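Local coordinates for plasmin and fibronectin-binding protein A (Streptococcus pneumoniae, PDB 4MR0) that acts as a fibronectin-dependent surface adhesin and invasin, binding human fibronectin, plasmin, plasminogen and serum albumin, at residues 162-167 with 192-197; 219-224 with 244-249; 490-495 with 506-511. One frame throughout, in Å; residues are numbered along the deposited sequence.

Contact 1: residues 162-167 with 192-197; sequences EIVFLK and IVFMTG. With MN (manganese (II) ion), chain F.
Residues 162-167 and 192-197 pair as short parallel strands on neighbouring turns near the N-terminal end of a right-handed parallel beta-helix, the fold of the pectate lyase-like clan. Three backbone bonds set the register: Val-164 N donates to Val-193 O (2.9 Å), Met-195 N to Val-164 O, and Leu-166 N to Met-195 O. On the inward face, Val-164 and Phe-194 lie side by side and point the same way; Val-164 CB comes to 3.6 Å from Phe-194 CD1. Leu-166 slants across to the same ring, its CD2 3.9 Å from Phe-194 CD1, while Val-193 CG1 sits over one face of that ring toward the rim. Phe-165 and Met-195 lie on the other face, and Ile-163, just before the strand, packs beside them. Met-195 is extended beyond CG (chi2 -169°), which carries its CE along to Ile-163 CD1, 3.6 Å away; Phe-165 CD1 packs on Met-195 CB at 4.0 Å. Beside the strand start, Glu-162 uses both carboxylate oxygens: OE2 binds manganese at 2.2 Å, and OE1, through its anti lone pair, takes the N-H of Ile-163 (2.7 Å) and also accepts from one of the three metal-bound waters. The backbone thus holds the carboxylate in place for the metal, whose site His-189 and Thr-200 complete. Val-164 and Phe-165 touch helix 132-143, which caps this end of the solenoid, and strand 194-195 is bonded in turn to strand 243-252 of the next coil.

Contact 2: residues 219-224 with 244-249; sequences GTIDMN and GAFAIG
Across the interior of the beta-helix, Ile-221 and Met-223 from one wall meet Gly-244, Ala-245 and Phe-246, where the chain turns the corner into another. Ile-221 makes its contacts with two branches. CG2 rests on the methyl of Ala-245, with Ile-221 CG2 and Ala-245 CB 3.8 Å apart; the other branch, extended through CG1 (chi2 179°), carries CD1 to the far end of the Phe-246 ring, 3.5 Å from CE2. The two side chains cross at about a right angle, and the methyl meets the ring obliquely. This is the apolar interior expected of a parallel beta-helix: the two segments share no backbone pairing, and side chains reach across to the other wall, one of them onto its backbone. Strand 220-222 pairs instead with 178-182 and 260-265 on the adjoining coils, and Phe-261 of the latter touches Met-223, Ala-245 and Phe-246. Met-223 reaches in from just past its strand. With chi2 at 178° its chain runs straight and brings SD against the corner backbone, 3.7 Å from Gly-244 C, and to 4.1 Å from Ala-245 CB; the bend at chi3 (-83°) then turns only CE. The carbonyl of Met-223 is taken up by Asn-182 ND2 and Ser-243 OG, and Tyr-216 meets the Phe-246 ring edge-to-face.

Contact 3: residues 490-495 with 506-511; sequences DNLVVS and IVIEDS
Leu-492 and Val-494 on one wall face Ile-508 and Ile-506 on the other, four aliphatic side chains meeting across the inside of the solenoid between strand 490-495 and strand 506-509. The strand axes come no closer than 10.4 Å and run nearly antiparallel, at 165°, so the walls meet by side-chain ends. Val-494 and Ile-506 reach toward each other tip to tip, with Val-494 CG1 3.6 Å from Ile-506 CD1. The second branch of the valine leans toward the other isoleucine, its CG2 4.3 Å from Ile-508 CD1, so one branch of Val-494 faces each isoleucine, CG1 closely and CG2 more loosely. Leu-492 is a longer bump. With CG anti to the backbone N (chi1 170°), it sends CD2 into the notch between the two branch ends of Ile-508, lying 4.0 Å from both CD1 and CG2 of that residue. Both strands belong to the fifth PbH1 repeat, and the opposed directions are those of two walls of one beta-helix coil, with the chain running out along one wall and back along the other. Coils on either side extend the apolar filling: Leu-485 of strand 483-486 touches Leu-492, Val-494 and Ile-508, and Val-517 of strand 515-523 touches Ile-508. Beyond the isoleucines, past the end of strand 506-509, Ser-511 edges in beside the leucine, its OG 4.3 Å from Leu-492 CD2, and that hydroxyl is hydrogen-bonded to the backbone N of Val-488, at the turn that leads into strand 490-495.

In the fold
Contacts 1 and 2 are neighbours, with centres 9 Å apart, and strand 194-195 lies directly beside strand 243-252. Phe-194 N and Ala-245 O, 2.8 Å apart, probably form a hydrogen bond, as do Phe-194 O and Ala-247 N, while the rings of Phe-194 and Phe-246 meet on the inside of successive coils, their planes about 25° apart. Contact 1 joins successive coils by backbone bonds; contact 2 packs one wall against another. Contact 3 repeats that cross-interior packing on the other side of the chain's centre, its centre about 44 Å from that of contact 1 and 39 Å from that of contact 2. Of the three, contact 1 alone supplies a manganese ligand, Glu-162.

Contact 1: residues 162-167 with 192-197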
loop_
_atom_site.group_PDB
_atom_site.type_symbol
_atom_site.label_atom_id
_atom_site.label_comp_id
_atom_site.label_asym_id
_atom_site.label_seq_id
_atom_site.Cartn_x
_atom_site.Cartn_y
_atom_site.Cartn_z
ATOM N N GLU A 162 14.447 -0.108 22.295
ATOM C CA GLU A 162 14.820 -1.260 21.481
ATOM C C GLU A 162 13.537 -1.936 21.017
ATOM O O GLU A 162 12.441 -1.609 21.490
ATOM C CB GLU A 162 15.691 -2.252 22.262
ATOM C CG GLU A 162 17.150 -2.344 21.773
ATOM C CD GLU A 162 17.320 -3.107 20.452
ATOM O OE1 GLU A 162 16.315 -3.565 19.864
ATOM O OE2 GLU A 162 18.477 -3.259 20.000
ATOM N N ILE A 163 13.688 -2.875 20.091
ATOM C CA ILE A 163 12.577 -3.609 19.497
ATOM C C ILE A 163 11.862 -4.535 20.468
ATOM O O ILE A 163 12.494 -5.210 21.278
ATOM C CB ILE A 163 13.081 -4.463 18.300
ATOM C CG1 ILE A 163 13.806 -3.568 17.289
ATOM C CG2 ILE A 163 11.918 -5.194 17.639
ATOM C CD1 ILE A 163 14.556 -4.349 16.216
ATOM N N VAL A 164 10.535 -4.549 20.373
ATOM C CA VAL A 164 9.683 -5.409 21.186
ATOM C C VAL A 164 9.305 -6.586 20.287
ATOM O O VAL A 164 8.983 -6.395 19.110
ATOM C CB VAL A 164 8.393 -4.669 21.612
ATOM C CG1 VAL A 164 7.459 -5.626 22.348
ATOM C CG2 VAL A 164 8.746 -3.471 22.488
ATOM N N PHE A 165 9.343 -7.796 20.829
ATOM C CA PHE A 165 9.024 -8.973 20.038
ATOM C C PHE A 165 7.700 -9.613 20.411
ATOM O O PHE A 165 7.509 -10.065 21.542
ATOM C CB PHE A 165 10.162 -9.984 20.167
ATOM C CG PHE A 165 11.498 -9.408 19.809
ATOM C CD1 PHE A 165 11.809 -9.119 18.485
ATOM C CD2 PHE A 165 12.423 -9.089 20.804
ATOM C CE1 PHE A 165 13.016 -8.509 18.154
ATOM C CE2 PHE A 165 13.636 -8.478 20.483
ATOM C CZ PHE A 165 13.932 -8.190 19.153
ATOM N N LEU A 166 6.780 -9.633 19.452
ATOM C CA LEU A 166 5.475 -10.229 19.662
ATOM C C LEU A 166 5.686 -11.735 19.667
ATOM O O LEU A 166 6.616 -12.235 19.031
ATOM C CB LEU A 166 4.527 -9.828 18.530
ATOM C CG LEU A 166 4.333 -8.312 18.390
ATOM C CD1 LEU A 166 3.472 -8.016 17.171
ATOM C CD2 LEU A 166 3.692 -7.749 19.660
ATOM N N LYS A 167 4.843 -12.457 20.397
ATOM C CA LYS A 167 4.978 -13.906 20.468
ATOM C C LYS A 167 3.646 -14.536 20.125
ATOM O O LYS A 167 2.607 -13.872 20.165
ATOM C CB LYS A 167 5.399 -14.340 21.875
ATOM C CG LYS A 167 6.684 -13.701 22.399
ATOM C CD LYS A 167 7.916 -14.217 21.678
ATOM C CE LYS A 167 9.195 -13.664 22.298
ATOM N NZ LYS A 167 9.381 -14.125 23.705
ATOM N N ILE A 192 12.051 -0.038 14.067
ATOM C CA ILE A 192 10.698 -0.571 13.950
ATOM C C ILE A 192 10.349 -1.084 15.341
ATOM O O ILE A 192 11.087 -1.883 15.913
ATOM C CB ILE A 192 10.669 -1.716 12.921
ATOM C CG1 ILE A 192 11.135 -1.176 11.559
ATOM C CG2 ILE A 192 9.266 -2.328 12.839
ATOM C CD1 ILE A 192 11.304 -2.244 10.471
ATOM N N VAL A 193 9.226 -0.615 15.877
ATOM C CA VAL A 193 8.791 -0.963 17.230
ATOM C C VAL A 193 8.489 -2.424 17.560
ATOM O O VAL A 193 8.962 -2.939 18.575
ATOM C CB VAL A 193 7.562 -0.110 17.630
ATOM C CG1 VAL A 193 7.211 -0.353 19.089
ATOM C CG2 VAL A 193 7.865 1.362 17.405
ATOM N N PHE A 194 7.703 -3.086 16.717
ATOM C CA PHE A 194 7.318 -4.477 16.944
ATOM C C PHE A 194 7.733 -5.423 15.817
ATOM O O PHE A 194 7.599 -5.085 14.641
ATOM C CB PHE A 194 5.796 -4.576 17.110
ATOM C CG PHE A 194 5.257 -3.817 18.286
ATOM C CD1 PHE A 194 5.493 -4.264 19.581
ATOM C CD2 PHE A 194 4.527 -2.649 18.098
ATOM C CE1 PHE A 194 4.996 -3.567 20.675
ATOM C CE2 PHE A 194 4.026 -1.942 19.181
ATOM C CZ PHE A 194 4.268 -2.403 20.475
ATOM N N MET A 195 8.221 -6.607 16.197
ATOM C CA MET A 195 8.624 -7.647 15.248
ATOM C C MET A 195 8.121 -9.009 15.740
ATOM O O MET A 195 7.918 -9.199 16.943
ATOM C CB MET A 195 10.138 -7.691 15.106
ATOM C CG MET A 195 10.723 -6.532 14.313
ATOM S SD MET A 195 12.475 -6.773 13.905
ATOM C CE MET A 195 12.921 -5.222 13.187
ATOM N N THR A 196 7.897 -9.943 14.815
ATOM C CA THR A 196 7.416 -11.276 15.171
ATOM C C THR A 196 8.548 -12.297 15.175
ATOM O O THR A 196 8.320 -13.509 15.181
ATOM C CB THR A 196 6.328 -11.760 14.201
ATOM O OG1 THR A 196 6.875 -11.861 12.882
ATOM C CG2 THR A 196 5.149 -10.797 14.196
ATOM N N GLY A 197 9.774 -11.795 15.174
ATOM C CA GLY A 197 10.941 -12.653 15.202
ATOM C C GLY A 197 12.083 -11.874 15.822
ATOM O O GLY A 197 12.037 -10.647 15.872
HETATM MN MN MN F . 19.377 -4.454 18.405
HETATM O O HOH W 1 17.270 -5.569 18.380
HETATM O O HOH W 2 21.446 -3.336 18.808
HETATM O O HOH W 3 19.778 -5.947 20.064
#

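Contact 2: residues 219-224 with 244-249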
loop_
_atom_site.group_PDB
_atom_site.type_symbol
_atom_site.label_atom_id
_atom_site.label_comp_id
_atom_site.label_asym_id
_atom_site.label_seq_id
_atom_site.Cartn_x
_atom_site.Cartn_y
_atom_site.Cartn_z
ATOM N N GLY A 219 -5.069 2.366 20.925
ATOM C CA GLY A 219 -3.982 3.296 21.145
ATOM C C GLY A 219 -3.340 3.932 19.927
ATOM O O GLY A 219 -3.879 3.944 18.814
ATOM N N THR A 220 -2.149 4.461 20.162
ATOM C CA THR A 220 -1.376 5.130 19.139
ATOM C C THR A 220 0.041 4.592 19.175
ATOM O O THR A 220 0.519 4.152 20.229
ATOM C CB THR A 220 -1.310 6.655 19.421
ATOM O OG1 THR A 220 -2.630 7.214 19.371
ATOM C CG2 THR A 220 -0.411 7.359 18.414
ATOM N N ILE A 221 0.694 4.593 18.020
ATOM C CA ILE A 221 2.090 4.192 17.938
ATOM C C ILE A 221 2.742 5.390 17.271
ATOM O O ILE A 221 2.483 5.664 16.106
ATOM C CB ILE A 221 2.318 2.942 17.059
ATOM C CG1 ILE A 221 1.662 1.720 17.702
ATOM C CG2 ILE A 221 3.816 2.694 16.894
ATOM C CD1 ILE A 221 1.821 0.423 16.884
ATOM N N ASP A 222 3.537 6.133 18.034
ATOM C CA ASP A 222 4.228 7.305 17.512
ATOM C C ASP A 222 5.553 6.800 16.959
ATOM O O ASP A 222 6.485 6.522 17.706
ATOM C CB ASP A 222 4.490 8.302 18.644
ATOM C CG ASP A 222 5.005 9.641 18.145
ATOM O OD1 ASP A 222 5.594 9.681 17.050
ATOM O OD2 ASP A 222 4.833 10.653 18.861
ATOM N N MET A 223 5.644 6.680 15.649
ATOM C CA MET A 223 6.869 6.189 15.058
ATOM C C MET A 223 7.991 7.224 15.192
ATOM O O MET A 223 9.138 6.975 14.810
ATOM C CB MET A 223 6.593 5.787 13.614
ATOM C CG MET A 223 5.575 4.646 13.527
ATOM S SD MET A 223 5.103 4.116 11.835
ATOM C CE MET A 223 3.773 5.457 11.518
ATOM N N ASN A 224 7.622 8.385 15.740
ATOM C CA ASN A 224 8.547 9.472 16.073
ATOM C C ASN A 224 9.499 9.929 14.968
ATOM O O ASN A 224 10.662 10.245 15.236
ATOM C CB ASN A 224 9.341 9.002 17.300
ATOM C CG ASN A 224 9.826 10.141 18.187
ATOM O OD1 ASN A 224 9.341 11.270 18.106
ATOM N ND2 ASN A 224 10.781 9.829 19.064
ATOM N N GLY A 244 9.368 2.577 11.557
ATOM C CA GLY A 244 8.117 1.893 11.269
ATOM C C GLY A 244 7.523 1.352 12.558
ATOM O O GLY A 244 8.106 1.532 13.636
ATOM N N ALA A 245 6.382 0.672 12.464
ATOM C CA ALA A 245 5.739 0.128 13.661
ATOM C C ALA A 245 5.771 -1.393 13.767
ATOM O O ALA A 245 6.053 -1.940 14.836
ATOM C CB ALA A 245 4.283 0.608 13.741
ATOM N N PHE A 246 5.471 -2.070 12.660
ATOM C CA PHE A 246 5.421 -3.529 12.652
ATOM C C PHE A 246 6.214 -4.199 11.537
ATOM O O PHE A 246 6.197 -3.748 10.396
ATOM C CB PHE A 246 3.964 -4.005 12.516
ATOM C CG PHE A 246 3.119 -3.777 13.739
ATOM C CD1 PHE A 246 3.108 -4.704 14.775
ATOM C CD2 PHE A 246 2.300 -2.653 13.834
ATOM C CE1 PHE A 246 2.291 -4.520 15.892
ATOM C CE2 PHE A 246 1.480 -2.460 14.945
ATOM C CZ PHE A 246 1.471 -3.391 15.973
ATOM N N ALA A 247 6.902 -5.283 11.886
ATOM C CA ALA A 247 7.633 -6.094 10.917
ATOM C C ALA A 247 7.074 -7.489 11.186
ATOM O O ALA A 247 7.492 -8.179 12.117
ATOM C CB ALA A 247 9.130 -6.058 11.180
ATOM N N ILE A 248 6.089 -7.873 10.381
ATOM C CA ILE A 248 5.415 -9.156 10.502
ATOM C C ILE A 248 5.963 -10.130 9.464
ATOM O O ILE A 248 5.715 -9.981 8.272
ATOM C CB ILE A 248 3.897 -8.965 10.293
ATOM C CG1 ILE A 248 3.364 -7.954 11.321
ATOM C CG2 ILE A 248 3.165 -10.293 10.431
ATOM C CD1 ILE A 248 1.984 -7.450 11.013
ATOM N N GLY A 249 6.715 -11.124 9.921
ATOM C CA GLY A 249 7.281 -12.082 8.989
ATOM C C GLY A 249 7.051 -13.525 9.381
ATOM O O GLY A 249 7.149 -13.880 10.558
#

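Contact 3: residues 490-495 with 506-511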
loop_
_atom_site.group_PDB
_atom_site.type_symbol
_atom_site.label_atom_id
_atom_site.label_comp_id
_atom_site.label_asym_id
_atom_site.label_seq_id
_atom_site.Cartn_x
_atom_site.Cartn_y
_atom_site.Cartn_z
ATOM N N ASP A 490 -4.685 -10.583 -21.727
ATOM C CA ASP A 490 -5.912 -11.348 -21.903
ATOM C C ASP A 490 -6.907 -11.066 -20.792
ATOM O O ASP A 490 -6.532 -10.644 -19.693
ATOM C CB ASP A 490 -5.561 -12.843 -21.929
ATOM C CG ASP A 490 -6.657 -13.705 -22.533
ATOM O OD1 ASP A 490 -7.646 -13.159 -23.073
ATOM O OD2 ASP A 490 -6.514 -14.947 -22.479
ATOM N N ASN A 491 -8.179 -11.302 -21.096
ATOM C CA ASN A 491 -9.267 -11.106 -20.150
ATOM C C ASN A 491 -9.300 -9.754 -19.453
ATOM O O ASN A 491 -9.187 -9.665 -18.230
ATOM C CB ASN A 491 -9.260 -12.236 -19.116
ATOM C CG ASN A 491 -9.634 -13.576 -19.726
ATOM O OD1 ASN A 491 -10.678 -13.702 -20.370
ATOM N ND2 ASN A 491 -8.788 -14.582 -19.528
ATOM N N LEU A 492 -9.445 -8.698 -20.246
ATOM C CA LEU A 492 -9.544 -7.347 -19.716
ATOM C C LEU A 492 -11.013 -6.939 -19.770
ATOM O O LEU A 492 -11.655 -7.061 -20.814
ATOM C CB LEU A 492 -8.725 -6.363 -20.558
ATOM C CG LEU A 492 -8.949 -4.877 -20.240
ATOM C CD1 LEU A 492 -8.440 -4.561 -18.848
ATOM C CD2 LEU A 492 -8.231 -4.005 -21.275
ATOM N N VAL A 493 -11.536 -6.467 -18.643
ATOM C CA VAL A 493 -12.925 -6.012 -18.562
ATOM C C VAL A 493 -12.965 -4.611 -17.960
ATOM O O VAL A 493 -12.507 -4.396 -16.834
ATOM C CB VAL A 493 -13.792 -6.946 -17.675
ATOM C CG1 VAL A 493 -15.185 -6.333 -17.473
ATOM C CG2 VAL A 493 -13.909 -8.323 -18.321
ATOM N N VAL A 494 -13.499 -3.660 -18.718
ATOM C CA VAL A 494 -13.625 -2.280 -18.253
ATOM C C VAL A 494 -15.086 -1.937 -18.500
ATOM O O VAL A 494 -15.472 -1.636 -19.635
ATOM C CB VAL A 494 -12.715 -1.330 -19.064
ATOM C CG1 VAL A 494 -12.718 0.058 -18.436
ATOM C CG2 VAL A 494 -11.301 -1.895 -19.118
ATOM N N SER A 495 -15.903 -1.986 -17.453
ATOM C CA SER A 495 -17.328 -1.739 -17.639
ATOM C C SER A 495 -18.050 -0.998 -16.533
ATOM O O SER A 495 -17.658 -1.036 -15.372
ATOM C CB SER A 495 -18.043 -3.071 -17.869
ATOM O OG SER A 495 -17.447 -3.792 -18.926
ATOM N N ILE A 506 -11.039 6.622 -20.983
ATOM C CA ILE A 506 -10.352 5.341 -20.922
ATOM C C ILE A 506 -9.411 5.148 -22.105
ATOM O O ILE A 506 -9.773 5.413 -23.253
ATOM C CB ILE A 506 -11.361 4.170 -20.917
ATOM C CG1 ILE A 506 -12.231 4.244 -19.663
ATOM C CG2 ILE A 506 -10.621 2.834 -20.992
ATOM C CD1 ILE A 506 -13.482 3.381 -19.734
ATOM N N VAL A 507 -8.199 4.688 -21.815
ATOM C CA VAL A 507 -7.224 4.416 -22.855
ATOM C C VAL A 507 -6.784 2.968 -22.728
ATOM O O VAL A 507 -6.294 2.553 -21.678
ATOM C CB VAL A 507 -5.967 5.316 -22.738
ATOM C CG1 VAL A 507 -4.937 4.888 -23.780
ATOM C CG2 VAL A 507 -6.340 6.780 -22.935
ATOM N N ILE A 508 -6.992 2.197 -23.789
ATOM C CA ILE A 508 -6.588 0.799 -23.817
ATOM C C ILE A 508 -5.559 0.725 -24.933
ATOM O O ILE A 508 -5.882 0.911 -26.110
ATOM C CB ILE A 508 -7.783 -0.124 -24.105
ATOM C CG1 ILE A 508 -8.749 -0.076 -22.919
ATOM C CG2 ILE A 508 -7.305 -1.553 -24.339
ATOM C CD1 ILE A 508 -9.997 -0.917 -23.110
ATOM N N GLU A 509 -4.315 0.461 -24.549
ATOM C CA GLU A 509 -3.211 0.432 -25.492
ATOM C C GLU A 509 -2.416 -0.861 -25.534
ATOM O O GLU A 509 -1.955 -1.349 -24.507
ATOM C CB GLU A 509 -2.266 1.591 -25.165
ATOM C CG GLU A 509 -1.050 1.701 -26.060
ATOM C CD GLU A 509 -0.158 2.873 -25.673
ATOM O OE1 GLU A 509 -0.630 3.768 -24.932
ATOM O OE2 GLU A 509 1.008 2.902 -26.121
ATOM N N ASP A 510 -2.252 -1.401 -26.738
ATOM C CA ASP A 510 -1.474 -2.623 -26.946
ATOM C C ASP A 510 -1.938 -3.859 -26.193
ATOM O O ASP A 510 -1.135 -4.749 -25.914
ATOM C CB ASP A 510 -0.008 -2.362 -26.601
ATOM C CG ASP A 510 0.719 -1.608 -27.689
ATOM O OD1 ASP A 510 0.998 -2.221 -28.742
ATOM O OD2 ASP A 510 1.006 -0.405 -27.495
ATOM N N SER A 511 -3.223 -3.927 -25.872
ATOM C CA SER A 511 -3.746 -5.083 -25.158
ATOM C C SER A 511 -4.155 -6.173 -26.142
ATOM O O SER A 511 -4.575 -5.884 -27.263
ATOM C CB SER A 511 -4.924 -4.662 -24.280
ATOM O OG SER A 511 -4.491 -3.719 -23.308
#